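Local atomic coordinates of NUDIX hydrolase (Alicyclobacillus acidocaldarius subsp. acidocaldarius, PDB entry 3QSJ), a protein that probably hydrolyses phosphorus-containing anhydrides as a metal-dependent member of the Nudix family, and has a bound calcium ion in this structure. Residues L13-D18 with A177-A182; R59-P64 with A92-E97; A67-D72 with I139-T144. One frame throughout, in Å; residues are numbered along the deposited sequence.

Interaction 1 (L13-D18 with A177-A182); sequences LVVIRD and ALWTPA
One face of the Trp179 indole carries the Arg17 side chain, and the guanidinium in turn has that ring beneath one of its own faces; at the indole edge, in plane, sits Ile16 CA. The planes of guanidinium and ring lie 8° apart, which defines a stack rather than a T-shaped contact. Arg17 CZ stands 3.6 Å from the centroid of the five-membered ring of Trp179, 16° off the ring normal, a cation-pi geometry. The aliphatic part follows the same face: Arg17 CD is 3.5 Å from the centroid of the six-membered ring of Trp179, a CH-pi contact. Val15 CG1 adds apolar packing at 4.0 Å from Trp179 CH2. The two segments belong to the mixed sheet of the Nudix fold, yet their strands do not pair; the axes pass 8.7 Å apart at 54°, and strand 24-31 pairs with both. The indole therefore bridges the gap by reaching toward 13-18. With Arg17 extended from CG to NE, CD covers the six-membered ring and CZ the five-membered one, with NH2 running out over Trp179 CB. Glu25 takes Arg17 NE in a salt bridge, and the Trp179 NE1 proton goes to the carbonyl of Gly165, so both polar groups have partners while stacked. A leucine in place of Trp179 would probably leave the Arg17 guanidinium without its flat support and the Gly165 carbonyl without this donor.

Interaction 2 (R59-P64 with A92-E97); sequences RAFGRP and AVRDGE
Phe61 and Arg94 meet flat to flat, the guanidinium lying on one face of the phenyl ring with the planes 10° apart. Arg94 CZ is 3.5 Å from the ring centroid of Phe61 and 15° off its normal, the geometry of a cation-pi stack. Within that overlap Arg94 NE sits above the middle of the ring, while Arg94 NH2 lies over the same face near the rim, 3.3 Å from Phe61 CE1. The methylene end also takes part, as Arg94 CD lies 3.9 Å from the Phe61 centroid in a CH-pi contact. A bend at chi3 (-83°) folds the guanidinium back, letting CD and the charged group share one face, with CG just beyond the rim near Phe61 CD2. The pair joins the loop between helices 51-58 and 72-87 to the short strand 93-94, which pairs antiparallel with strand 130-131 in a two-stranded sheet apart from the main Nudix sheet. The carbonyl of Asp95, which also comes near Phe61 CZ, holds the guanidinium's rotation: two nitrogens donate to its oxygen, Arg94 NE at 2.9 Å from Asp95 O and Arg94 NH2 at 3.2 Å. This side-on grip keeps that oxygen close to the guanidinium plane, leaving the face for Phe61. The aromatic ring is placed from its own backbone, which hydrogen-bonds to Phe131 and Leu133, and Asp95 OD1 accepts from the backbone N of Thr99.

Interaction 3 (A67-D72 with I139-T144); sequences AEDDDD and IGRFVT
Arg141 reaches Asp69 through a fully stretched side chain: CG is anti to the backbone N (chi1 -179°), and the chain is extended from CG to NE, carrying the guanidinium away from strand 137-143 toward the loop ahead of helix 72-87. On the other side, Asp69 sets its carboxylate beside its backbone N (chi1 -65°). The two side chains cross at roughly a right angle, with carboxylate and guanidinium planes 75° apart, so this is not a coplanar, bidentate pair. Asp69 OD2 and Arg141 NH1 are 3.9 Å apart, a long salt bridge, and a water closes the path between them. That water donates to Asp69 OD2 at 2.6 Å and accepts from Arg141 NH1 at 3.0 Å, lying at the guanidinium edge and in its plane. The loop is shaped by its own turn: Asp69 to Asp72 form a type I beta turn, closed by Asp72 N to Asp69 O at 3.0 Å. Asp72 OD2 then collects two backbone N-H groups, with Glu68 N at 2.8 Å, nearly in line with the C-O bond, and Asp69 N at 2.9 Å, from above the carboxylate plane. These bonds hold the backbone from which the Asp69 carboxylate projects. Strand 137-143 pairs with 151-160 in the main sheet and offers Arg141 to the acidic turn, and Ile139 and Gly140 facing Phe156 give it a classic beta bulge just before Arg141. Stronger partners lie close by: Arg138 for both Asp69 and Asp72, and Asp153 for Arg141. The direct pair is thus one weak link in a wider network of ion pairs; at 3.9 Å the direct attraction is probably modest, and the water, hydrogen-bonded to both charged groups, is likely to provide the firmer connection.

How the interactions relate
Interactions 1 and 3 both reach the main mixed sheet, with centres 21 Å apart, and they touch where Val14 CG2 lies 4.0 Å from Ile139 CD1. Interactions 2 and 3 are tied by the loop before helix 72-87: Pro64 CG packs 4.1 Å from Asp72 O, although their centres are 20 Å apart. Interactions 1 and 2 do not touch, their nearest atoms being about 7 Å apart. Along the chain, interactions 2 and 3 are nested within the span closed by interaction 1 and cross each other. The calcium ion, bound by Gly46, Glu82 and Glu86, is about 12 Å from the Val15 side chain; interactions 2 and 3 lie away from that site.

Interaction 1 (L13-D18 with A177-A182)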
ATOM      1  N   LEU A  13      -0.642  -1.421   0.692  1.00 14.70           N
ATOM      2  CA  LEU A  13      -1.326  -0.230   1.207  1.00 13.31           C
ATOM      3  C   LEU A  13      -2.474   0.126   0.310  1.00 16.11           C
ATOM      4  O   LEU A  13      -2.316   0.334  -0.900  1.00 15.56           O
ATOM      5  CB  LEU A  13      -0.376   0.981   1.322  1.00 12.02           C
ATOM      6  CG  LEU A  13      -0.922   2.143   2.165  1.00 17.41           C
ATOM      7  CD1 LEU A  13      -1.265   1.661   3.586  1.00 15.53           C
ATOM      8  CD2 LEU A  13       0.109   3.312   2.162  1.00 17.63           C
ATOM      9  N   VAL A  14      -3.662   0.280   0.933  1.00 12.94           N
ATOM     10  CA  VAL A  14      -4.892   0.598   0.225  1.00 12.97           C
ATOM     11  C   VAL A  14      -5.130   2.049   0.600  1.00 16.30           C
ATOM     12  O   VAL A  14      -5.539   2.338   1.748  1.00 15.31           O
ATOM     13  CB  VAL A  14      -6.041  -0.334   0.681  1.00 14.95           C
ATOM     14  CG1 VAL A  14      -7.335  -0.033  -0.104  1.00 16.18           C
ATOM     15  CG2 VAL A  14      -5.642  -1.813   0.528  1.00 14.96           C
ATOM     16  N   VAL A  15      -4.849   2.950  -0.342  1.00 15.37           N
ATOM     17  CA  VAL A  15      -4.962   4.405  -0.083  1.00 15.81           C
ATOM     18  C   VAL A  15      -6.272   4.861  -0.693  1.00 17.60           C
ATOM     19  O   VAL A  15      -6.474   4.750  -1.913  1.00 16.49           O
ATOM     20  CB  VAL A  15      -3.750   5.164  -0.688  1.00 18.45           C
ATOM     21  CG1 VAL A  15      -3.791   6.647  -0.291  1.00 17.37           C
ATOM     22  CG2 VAL A  15      -2.418   4.524  -0.252  1.00 18.06           C
ATOM     23  N   ILE A  16      -7.144   5.403   0.133  1.00 15.03           N
ATOM     24  CA  ILE A  16      -8.474   5.825  -0.330  1.00 13.62           C
ATOM     25  C   ILE A  16      -8.848   7.267  -0.097  1.00 18.43           C
ATOM     26  O   ILE A  16      -8.205   7.969   0.671  1.00 17.39           O
ATOM     27  CB  ILE A  16      -9.557   4.953   0.387  1.00 15.49           C
ATOM     28  CG1 ILE A  16      -9.633   5.262   1.927  1.00 15.44           C
ATOM     29  CG2 ILE A  16      -9.389   3.471   0.063  1.00 15.96           C
ATOM     30  CD1 ILE A  16     -10.856   4.528   2.666  1.00 19.49           C
ATOM     31  N   ARG A  17      -9.890   7.721  -0.801  1.00 15.49           N
ATOM     32  CA  ARG A  17     -10.399   9.065  -0.543  1.00 16.20           C
ATOM     33  C   ARG A  17     -11.920   9.043  -0.859  1.00 22.01           C
ATOM     34  O   ARG A  17     -12.403   8.146  -1.540  1.00 19.99           O
ATOM     35  CB  ARG A  17      -9.658  10.088  -1.409  1.00 18.23           C
ATOM     36  CG  ARG A  17     -10.018   9.947  -2.895  1.00 16.82           C
ATOM     37  CD  ARG A  17      -9.095  10.801  -3.747  1.00 18.25           C
ATOM     38  NE  ARG A  17      -9.509  10.812  -5.166  1.00 19.88           N
ATOM     39  CZ  ARG A  17      -8.831  11.468  -6.093  1.00 24.48           C
ATOM     40  NH1 ARG A  17      -7.736  12.160  -5.761  1.00 19.13           N
ATOM     41  NH2 ARG A  17      -9.243  11.452  -7.370  1.00 20.46           N
ATOM     42  N   ASP A  18     -12.648  10.023  -0.364  1.00 19.10           N
ATOM     43  CA  ASP A  18     -14.050  10.173  -0.742  1.00 18.60           C
ATOM     44  C   ASP A  18     -14.038  10.811  -2.123  1.00 21.91           C
ATOM     45  O   ASP A  18     -13.384  11.847  -2.304  1.00 21.15           O
ATOM     46  CB  ASP A  18     -14.762  11.085   0.247  1.00 20.47           C
ATOM     47  CG  ASP A  18     -15.063  10.397   1.569  1.00 26.06           C
ATOM     48  OD1 ASP A  18     -15.375   9.152   1.559  1.00 22.28           O
ATOM     49  OD2 ASP A  18     -15.006  11.076   2.602  1.00 29.88           O
ATOM     50  N   ALA A 177      -0.901   4.114 -13.088  1.00 20.90           N
ATOM     51  CA  ALA A 177      -1.228   4.351 -11.679  1.00 21.11           C
ATOM     52  C   ALA A 177      -2.238   5.448 -11.678  1.00 25.57           C
ATOM     53  O   ALA A 177      -2.055   6.457 -12.378  1.00 27.32           O
ATOM     54  CB  ALA A 177      -0.001   4.783 -10.911  1.00 21.01           C
ATOM     55  N   LEU A 178      -3.356   5.239 -10.963  1.00 22.18           N
ATOM     56  CA  LEU A 178      -4.403   6.230 -10.945  1.00 23.49           C
ATOM     57  C   LEU A 178      -5.346   6.110  -9.768  1.00 23.05           C
ATOM     58  O   LEU A 178      -5.366   5.077  -9.092  1.00 21.23           O
ATOM     59  CB  LEU A 178      -5.190   6.283 -12.269  1.00 25.58           C
ATOM     60  CG  LEU A 178      -6.122   5.128 -12.750  1.00 33.11           C
ATOM     61  CD1 LEU A 178      -5.805   3.801 -12.235  1.00 34.07           C
ATOM     62  CD2 LEU A 178      -7.580   5.493 -12.739  1.00 35.57           C
ATOM     63  N   TRP A 179      -6.103   7.194  -9.542  1.00 20.92           N
ATOM     64  CA  TRP A 179      -7.174   7.189  -8.549  1.00 21.03           C
ATOM     65  C   TRP A 179      -8.419   6.671  -9.278  1.00 23.86           C
ATOM     66  O   TRP A 179      -8.949   7.329 -10.207  1.00 24.78           O
ATOM     67  CB  TRP A 179      -7.453   8.618  -8.058  1.00 20.88           C
ATOM     68  CG  TRP A 179      -6.488   9.083  -7.022  1.00 20.57           C
ATOM     69  CD1 TRP A 179      -5.470   9.989  -7.169  1.00 23.46           C
ATOM     70  CD2 TRP A 179      -6.535   8.748  -5.637  1.00 19.27           C
ATOM     71  NE1 TRP A 179      -4.929  10.299  -5.933  1.00 21.41           N
ATOM     72  CE2 TRP A 179      -5.559   9.538  -4.976  1.00 21.69           C
ATOM     73  CE3 TRP A 179      -7.343   7.877  -4.874  1.00 20.09           C
ATOM     74  CZ2 TRP A 179      -5.354   9.465  -3.592  1.00 19.34           C
ATOM     75  CZ3 TRP A 179      -7.143   7.833  -3.502  1.00 19.62           C
ATOM     76  CH2 TRP A 179      -6.096   8.553  -2.899  1.00 19.75           C
ATOM     77  N   THR A 180      -8.937   5.535  -8.834  1.00 19.74           N
ATOM     78  CA  THR A 180     -10.126   5.027  -9.503  1.00 20.12           C
ATOM     79  C   THR A 180     -11.279   4.782  -8.543  1.00 24.09           C
ATOM     80  O   THR A 180     -11.042   4.322  -7.424  1.00 21.50           O
ATOM     81  CB  THR A 180      -9.799   3.699 -10.276  1.00 26.34           C
ATOM     82  OG1 THR A 180     -10.968   3.268 -10.978  1.00 28.89           O
ATOM     83  CG2 THR A 180      -9.330   2.583  -9.349  1.00 21.23           C
ATOM     84  N   PRO A 181     -12.538   5.041  -8.926  1.00 25.88           N
ATOM     85  CA  PRO A 181     -13.642   4.609  -8.052  1.00 25.90           C
ATOM     86  C   PRO A 181     -13.500   3.075  -7.906  1.00 30.35           C
ATOM     87  O   PRO A 181     -13.160   2.396  -8.888  1.00 29.10           O
ATOM     88  CB  PRO A 181     -14.889   4.951  -8.867  1.00 28.66           C
ATOM     89  CG  PRO A 181     -14.466   5.919  -9.849  1.00 33.59           C
ATOM     90  CD  PRO A 181     -13.047   5.651 -10.177  1.00 28.82           C
ATOM     91  N   ALA A 182     -13.664   2.542  -6.692  1.00 26.98           N
ATOM     92  CA  ALA A 182     -13.512   1.081  -6.428  1.00 27.35           C
ATOM     93  C   ALA A 182     -14.534   0.246  -7.231  1.00 32.31           C
ATOM     94  O   ALA A 182     -14.190  -0.826  -7.729  1.00 33.48           O
ATOM     95  CB  ALA A 182     -13.633   0.808  -4.928  1.00 27.95           C
TER

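Interaction 2 (R59-P64 with A92-E97)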
ATOM      1  N   ARG A  59      11.215   3.433  15.377  1.00 19.04           N
ATOM      2  CA  ARG A  59      11.299   4.906  15.496  1.00 19.56           C
ATOM      3  C   ARG A  59       9.944   5.564  15.217  1.00 20.19           C
ATOM      4  O   ARG A  59       9.831   6.805  15.307  1.00 20.98           O
ATOM      5  CB  ARG A  59      12.268   5.502  14.436  1.00 24.89           C
ATOM      6  CG  ARG A  59      13.536   4.733  14.269  1.00 28.33           C
ATOM      7  CD  ARG A  59      14.482   5.370  13.289  1.00 21.99           C
ATOM      8  NE  ARG A  59      15.731   4.644  13.481  1.00 33.17           N
ATOM      9  CZ  ARG A  59      16.318   3.877  12.589  1.00 33.35           C
ATOM     10  NH1 ARG A  59      15.892   3.862  11.332  1.00 27.47           N
ATOM     11  NH2 ARG A  59      17.427   3.223  12.906  1.00 31.81           N
ATOM     12  N   ALA A  60       8.921   4.754  14.875  1.00 18.03           N
ATOM     13  CA  ALA A  60       7.619   5.278  14.453  1.00 16.39           C
ATOM     14  C   ALA A  60       6.815   5.858  15.628  1.00 21.52           C
ATOM     15  O   ALA A  60       7.095   5.530  16.786  1.00 20.93           O
ATOM     16  CB  ALA A  60       6.795   4.173  13.779  1.00 18.00           C
ATOM     17  N   PHE A  61       5.791   6.665  15.300  1.00 14.50           N
ATOM     18  CA  PHE A  61       4.851   7.141  16.307  1.00 13.61           C
ATOM     19  C   PHE A  61       3.657   6.246  16.246  1.00 18.25           C
ATOM     20  O   PHE A  61       3.204   5.823  15.167  1.00 19.19           O
ATOM     21  CB  PHE A  61       4.360   8.567  15.933  1.00 15.57           C
ATOM     22  CG  PHE A  61       5.496   9.558  15.845  1.00 17.76           C
ATOM     23  CD1 PHE A  61       5.953  10.211  16.981  1.00 20.56           C
ATOM     24  CD2 PHE A  61       6.100   9.842  14.624  1.00 17.68           C
ATOM     25  CE1 PHE A  61       6.976  11.137  16.898  1.00 19.69           C
ATOM     26  CE2 PHE A  61       7.137  10.782  14.545  1.00 19.98           C
ATOM     27  CZ  PHE A  61       7.554  11.432  15.672  1.00 19.43           C
ATOM     28  N   GLY A  62       3.091   5.975  17.410  1.00 16.60           N
ATOM     29  CA  GLY A  62       1.839   5.217  17.394  1.00 16.10           C
ATOM     30  C   GLY A  62       1.970   3.766  16.941  1.00 19.20           C
ATOM     31  O   GLY A  62       3.054   3.131  17.008  1.00 18.26           O
ATOM     32  N   ARG A  63       0.809   3.205  16.580  1.00 15.33           N
ATOM     33  CA  ARG A  63       0.627   1.789  16.212  1.00 16.38           C
ATOM     34  C   ARG A  63      -0.573   1.711  15.282  1.00 18.95           C
ATOM     35  O   ARG A  63      -1.549   2.442  15.470  1.00 15.92           O
ATOM     36  CB  ARG A  63       0.313   1.033  17.546  1.00 21.03           C
ATOM     37  CG  ARG A  63      -0.108  -0.407  17.502  1.00 25.91           C
ATOM     38  CD  ARG A  63      -0.318  -0.898  18.942  1.00 23.67           C
ATOM     39  NE  ARG A  63       0.813  -0.530  19.814  1.00 34.43           N
ATOM     40  CZ  ARG A  63       0.726   0.060  21.017  1.00 62.13           C
ATOM     41  NH1 ARG A  63      -0.465   0.317  21.566  1.00 33.49           N
ATOM     42  NH2 ARG A  63       1.825   0.360  21.694  1.00 62.39           N
ATOM     43  N   PRO A  64      -0.582   0.762  14.335  1.00 14.53           N
ATOM     44  CA  PRO A  64      -1.727   0.644  13.431  1.00 13.46           C
ATOM     45  C   PRO A  64      -3.035   0.364  14.167  1.00 16.63           C
ATOM     46  O   PRO A  64      -3.059  -0.337  15.186  1.00 16.95           O
ATOM     47  CB  PRO A  64      -1.305  -0.492  12.451  1.00 14.09           C
ATOM     48  CG  PRO A  64       0.161  -0.571  12.558  1.00 17.21           C
ATOM     49  CD  PRO A  64       0.488  -0.222  14.003  1.00 15.23           C
ATOM     50  N   ALA A  92       1.630   9.448   5.782  1.00 16.24           N
ATOM     51  CA  ALA A  92       1.696   9.328   7.266  1.00 15.44           C
ATOM     52  C   ALA A  92       3.067   9.642   7.857  1.00 19.69           C
ATOM     53  O   ALA A  92       3.439   9.070   8.868  1.00 22.08           O
ATOM     54  CB  ALA A  92       1.264   7.905   7.693  1.00 15.44           C
ATOM     55  N   VAL A  93       3.736  10.627   7.319  1.00 14.77           N
ATOM     56  CA  VAL A  93       5.038  11.062   7.880  1.00 13.15           C
ATOM     57  C   VAL A  93       4.806  12.302   8.753  1.00 18.34           C
ATOM     58  O   VAL A  93       3.998  13.200   8.385  1.00 17.23           O
ATOM     59  CB  VAL A  93       6.074  11.295   6.750  1.00 17.38           C
ATOM     60  CG1 VAL A  93       7.360  11.991   7.255  1.00 19.24           C
ATOM     61  CG2 VAL A  93       6.435   9.955   6.083  1.00 16.61           C
ATOM     62  N   ARG A  94       5.568  12.390   9.880  1.00 15.19           N
ATOM     63  CA  ARG A  94       5.501  13.590  10.725  1.00 16.56           C
ATOM     64  C   ARG A  94       6.823  13.766  11.468  1.00 19.33           C
ATOM     65  O   ARG A  94       7.634  12.836  11.520  1.00 18.28           O
ATOM     66  CB  ARG A  94       4.369  13.399  11.765  1.00 16.40           C
ATOM     67  CG  ARG A  94       4.475  12.088  12.533  1.00 19.22           C
ATOM     68  CD  ARG A  94       3.601  12.153  13.778  1.00 18.37           C
ATOM     69  NE  ARG A  94       4.344  12.831  14.830  1.00 17.98           N
ATOM     70  CZ  ARG A  94       3.948  12.865  16.091  1.00 21.93           C
ATOM     71  NH1 ARG A  94       2.840  12.223  16.464  1.00 21.43           N
ATOM     72  NH2 ARG A  94       4.677  13.496  17.003  1.00 20.28           N
ATOM     73  N   ASP A  95       6.994  14.910  12.143  1.00 17.67           N
ATOM     74  CA  ASP A  95       8.194  15.085  12.979  1.00 17.85           C
ATOM     75  C   ASP A  95       7.772  14.976  14.466  1.00 22.45           C
ATOM     76  O   ASP A  95       6.602  14.723  14.773  1.00 20.00           O
ATOM     77  CB  ASP A  95       8.869  16.425  12.692  1.00 20.50           C
ATOM     78  CG  ASP A  95       8.039  17.661  12.941  1.00 27.65           C
ATOM     79  OD1 ASP A  95       6.994  17.556  13.637  1.00 24.72           O
ATOM     80  OD2 ASP A  95       8.461  18.747  12.500  1.00 26.62           O
ATOM     81  N   GLY A  96       8.713  15.218  15.387  1.00 21.72           N
ATOM     82  CA  GLY A  96       8.442  15.107  16.813  1.00 21.81           C
ATOM     83  C   GLY A  96       7.411  16.082  17.324  1.00 27.43           C
ATOM     84  O   GLY A  96       6.782  15.824  18.339  1.00 29.78           O
ATOM     85  N   GLU A  97       7.256  17.227  16.646  1.00 23.00           N
ATOM     86  CA  GLU A  97       6.259  18.230  17.041  1.00 22.25           C
ATOM     87  C   GLU A  97       4.874  17.922  16.431  1.00 23.36           C
ATOM     88  O   GLU A  97       3.930  18.637  16.730  1.00 22.18           O
ATOM     89  CB  GLU A  97       6.720  19.650  16.653  1.00 24.51           C
ATOM     90  CG  GLU A  97       7.966  20.142  17.385  1.00 30.45           C
ATOM     91  CD  GLU A  97       8.483  21.479  16.891  1.00 63.74           C
ATOM     92  OE1 GLU A  97       8.129  21.892  15.760  1.00 38.19           O
ATOM     93  OE2 GLU A  97       9.255  22.115  17.645  1.00 67.40           O
TER

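Interaction 3 (A67-D72 with I139-T144)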
ATOM      1  N   ALA A  67      -4.105  -3.406  14.859  1.00 18.25           N
ATOM      2  CA  ALA A  67      -2.894  -4.234  14.938  1.00 18.25           C
ATOM      3  C   ALA A  67      -3.226  -5.384  15.883  1.00 21.25           C
ATOM      4  O   ALA A  67      -3.906  -5.158  16.875  1.00 20.47           O
ATOM      5  CB  ALA A  67      -1.722  -3.437  15.495  1.00 18.67           C
ATOM      6  N   GLU A  68      -2.802  -6.616  15.551  1.00 19.85           N
ATOM      7  CA  GLU A  68      -3.068  -7.790  16.394  1.00 21.71           C
ATOM      8  C   GLU A  68      -1.737  -8.531  16.601  1.00 26.01           C
ATOM      9  O   GLU A  68      -1.675  -9.374  17.471  1.00 29.20           O
ATOM     10  CB  GLU A  68      -3.955  -8.811  15.659  1.00 23.61           C
ATOM     11  CG  GLU A  68      -5.312  -8.362  15.145  1.00 34.72           C
ATOM     12  CD  GLU A  68      -6.026  -9.471  14.387  1.00 36.07           C
ATOM     13  OE1 GLU A  68      -5.686 -10.661  14.581  1.00 39.38           O
ATOM     14  OE2 GLU A  68      -6.975  -9.152  13.638  1.00 38.51           O
ATOM     15  N   ASP A  69      -0.710  -8.276  15.786  1.00 18.94           N
ATOM     16  CA  ASP A  69       0.526  -9.048  15.909  1.00 17.26           C
ATOM     17  C   ASP A  69       1.768  -8.180  16.048  1.00 22.37           C
ATOM     18  O   ASP A  69       1.767  -7.016  15.636  1.00 20.69           O
ATOM     19  CB  ASP A  69       0.629  -9.952  14.661  1.00 18.33           C
ATOM     20  CG  ASP A  69      -0.451 -11.003  14.537  1.00 27.86           C
ATOM     21  OD1 ASP A  69      -0.570 -11.838  15.443  1.00 34.78           O
ATOM     22  OD2 ASP A  69      -1.130 -11.030  13.516  1.00 27.26           O
ATOM     23  N   ASP A  70       2.849  -8.753  16.634  1.00 19.59           N
ATOM     24  CA  ASP A  70       4.047  -7.949  16.876  1.00 20.05           C
ATOM     25  C   ASP A  70       4.708  -7.424  15.648  1.00 20.89           C
ATOM     26  O   ASP A  70       5.414  -6.402  15.721  1.00 19.78           O
ATOM     27  CB  ASP A  70       5.045  -8.673  17.780  1.00 23.34           C
ATOM     28  CG  ASP A  70       4.515  -8.880  19.211  1.00 39.87           C
ATOM     29  OD1 ASP A  70       3.711  -8.030  19.688  1.00 41.17           O
ATOM     30  OD2 ASP A  70       4.916  -9.867  19.847  1.00 46.51           O
ATOM     31  N   ASP A  71       4.462  -8.094  14.491  1.00 17.83           N
ATOM     32  CA  ASP A  71       5.039  -7.639  13.226  1.00 15.56           C
ATOM     33  C   ASP A  71       4.163  -6.632  12.441  1.00 17.27           C
ATOM     34  O   ASP A  71       4.591  -6.140  11.415  1.00 17.00           O
ATOM     35  CB  ASP A  71       5.420  -8.854  12.369  1.00 18.10           C
ATOM     36  CG  ASP A  71       4.257  -9.756  11.991  1.00 21.16           C
ATOM     37  OD1 ASP A  71       3.164  -9.622  12.613  1.00 19.37           O
ATOM     38  OD2 ASP A  71       4.412 -10.551  11.027  1.00 22.17           O
ATOM     39  N   ASP A  72       2.986  -6.263  12.960  1.00 14.97           N
ATOM     40  CA  ASP A  72       2.120  -5.286  12.271  1.00 13.49           C
ATOM     41  C   ASP A  72       2.799  -3.937  12.079  1.00 17.09           C
ATOM     42  O   ASP A  72       2.733  -3.393  10.980  1.00 16.30           O
ATOM     43  CB  ASP A  72       0.749  -5.154  12.966  1.00 14.75           C
ATOM     44  CG  ASP A  72      -0.202  -6.236  12.501  1.00 17.30           C
ATOM     45  OD1 ASP A  72      -0.133  -6.629  11.277  1.00 16.97           O
ATOM     46  OD2 ASP A  72      -1.023  -6.705  13.335  1.00 18.29           O
ATOM     47  N   ILE A 139      -6.349  -4.206   7.755  1.00 13.32           N
ATOM     48  CA  ILE A 139      -7.640  -4.692   7.264  1.00 14.98           C
ATOM     49  C   ILE A 139      -7.632  -6.150   6.828  1.00 19.39           C
ATOM     50  O   ILE A 139      -8.680  -6.705   6.512  1.00 18.68           O
ATOM     51  CB  ILE A 139      -8.194  -3.780   6.164  1.00 17.01           C
ATOM     52  CG1 ILE A 139      -7.184  -3.725   4.967  1.00 18.41           C
ATOM     53  CG2 ILE A 139      -8.456  -2.390   6.760  1.00 14.71           C
ATOM     54  CD1 ILE A 139      -7.765  -2.954   3.725  1.00 21.06           C
ATOM     55  N   GLY A 140      -6.460  -6.764   6.763  1.00 14.62           N
ATOM     56  CA  GLY A 140      -6.478  -8.171   6.418  1.00 16.30           C
ATOM     57  C   GLY A 140      -5.127  -8.820   6.382  1.00 16.35           C
ATOM     58  O   GLY A 140      -4.100  -8.134   6.415  1.00 16.26           O
ATOM     59  N   ARG A 141      -5.134 -10.152   6.249  1.00 14.73           N
ATOM     60  CA  ARG A 141      -3.881 -10.880   6.066  1.00 17.15           C
ATOM     61  C   ARG A 141      -4.221 -12.060   5.183  1.00 20.99           C
ATOM     62  O   ARG A 141      -5.224 -12.750   5.433  1.00 18.22           O
ATOM     63  CB  ARG A 141      -3.324 -11.351   7.404  1.00 15.51           C
ATOM     64  CG  ARG A 141      -2.000 -12.090   7.295  1.00 16.17           C
ATOM     65  CD  ARG A 141      -1.592 -12.616   8.680  1.00 18.65           C
ATOM     66  NE  ARG A 141      -0.337 -13.376   8.570  1.00 19.30           N
ATOM     67  CZ  ARG A 141       0.385 -13.819   9.593  1.00 19.00           C
ATOM     68  NH1 ARG A 141      -0.058 -13.675  10.847  1.00 19.86           N
ATOM     69  NH2 ARG A 141       1.558 -14.428   9.373  1.00 19.04           N
ATOM     70  N   PHE A 142      -3.454 -12.219   4.101  1.00 18.01           N
ATOM     71  CA  PHE A 142      -3.760 -13.287   3.139  1.00 19.87           C
ATOM     72  C   PHE A 142      -2.521 -14.037   2.766  1.00 21.11           C
ATOM     73  O   PHE A 142      -1.523 -13.448   2.331  1.00 19.96           O
ATOM     74  CB  PHE A 142      -4.434 -12.697   1.888  1.00 22.91           C
ATOM     75  CG  PHE A 142      -5.790 -12.143   2.215  1.00 27.69           C
ATOM     76  CD1 PHE A 142      -6.831 -12.988   2.590  1.00 33.58           C
ATOM     77  CD2 PHE A 142      -6.003 -10.773   2.260  1.00 34.57           C
ATOM     78  CE1 PHE A 142      -8.055 -12.474   3.003  1.00 36.84           C
ATOM     79  CE2 PHE A 142      -7.254 -10.263   2.622  1.00 39.13           C
ATOM     80  CZ  PHE A 142      -8.264 -11.126   2.987  1.00 36.78           C
ATOM     81  N   VAL A 143      -2.619 -15.376   2.814  1.00 18.77           N
ATOM     82  CA  VAL A 143      -1.500 -16.194   2.418  1.00 19.34           C
ATOM     83  C   VAL A 143      -1.893 -16.850   1.075  1.00 23.35           C
ATOM     84  O   VAL A 143      -2.966 -17.494   0.952  1.00 22.05           O
ATOM     85  CB  VAL A 143      -1.175 -17.284   3.502  1.00 24.07           C
ATOM     86  CG1 VAL A 143       0.024 -18.148   3.063  1.00 24.55           C
ATOM     87  CG2 VAL A 143      -0.936 -16.677   4.879  1.00 23.41           C
ATOM     88  N   THR A 144      -0.997 -16.745   0.080  1.00 19.26           N
ATOM     89  CA  THR A 144      -1.287 -17.366  -1.198  1.00 19.07           C
ATOM     90  C   THR A 144      -1.524 -18.862  -0.939  1.00 24.59           C
ATOM     91  O   THR A 144      -0.761 -19.475  -0.186  1.00 23.82           O
ATOM     92  CB  THR A 144      -0.083 -17.174  -2.123  1.00 22.16           C
ATOM     93  OG1 THR A 144       0.335 -15.806  -2.026  1.00 22.77           O
ATOM     94  CG2 THR A 144      -0.401 -17.594  -3.579  1.00 23.19           C
TER
HETATM   95  O   HOH W   1      -2.611 -12.618  12.041  1.00 20.50           O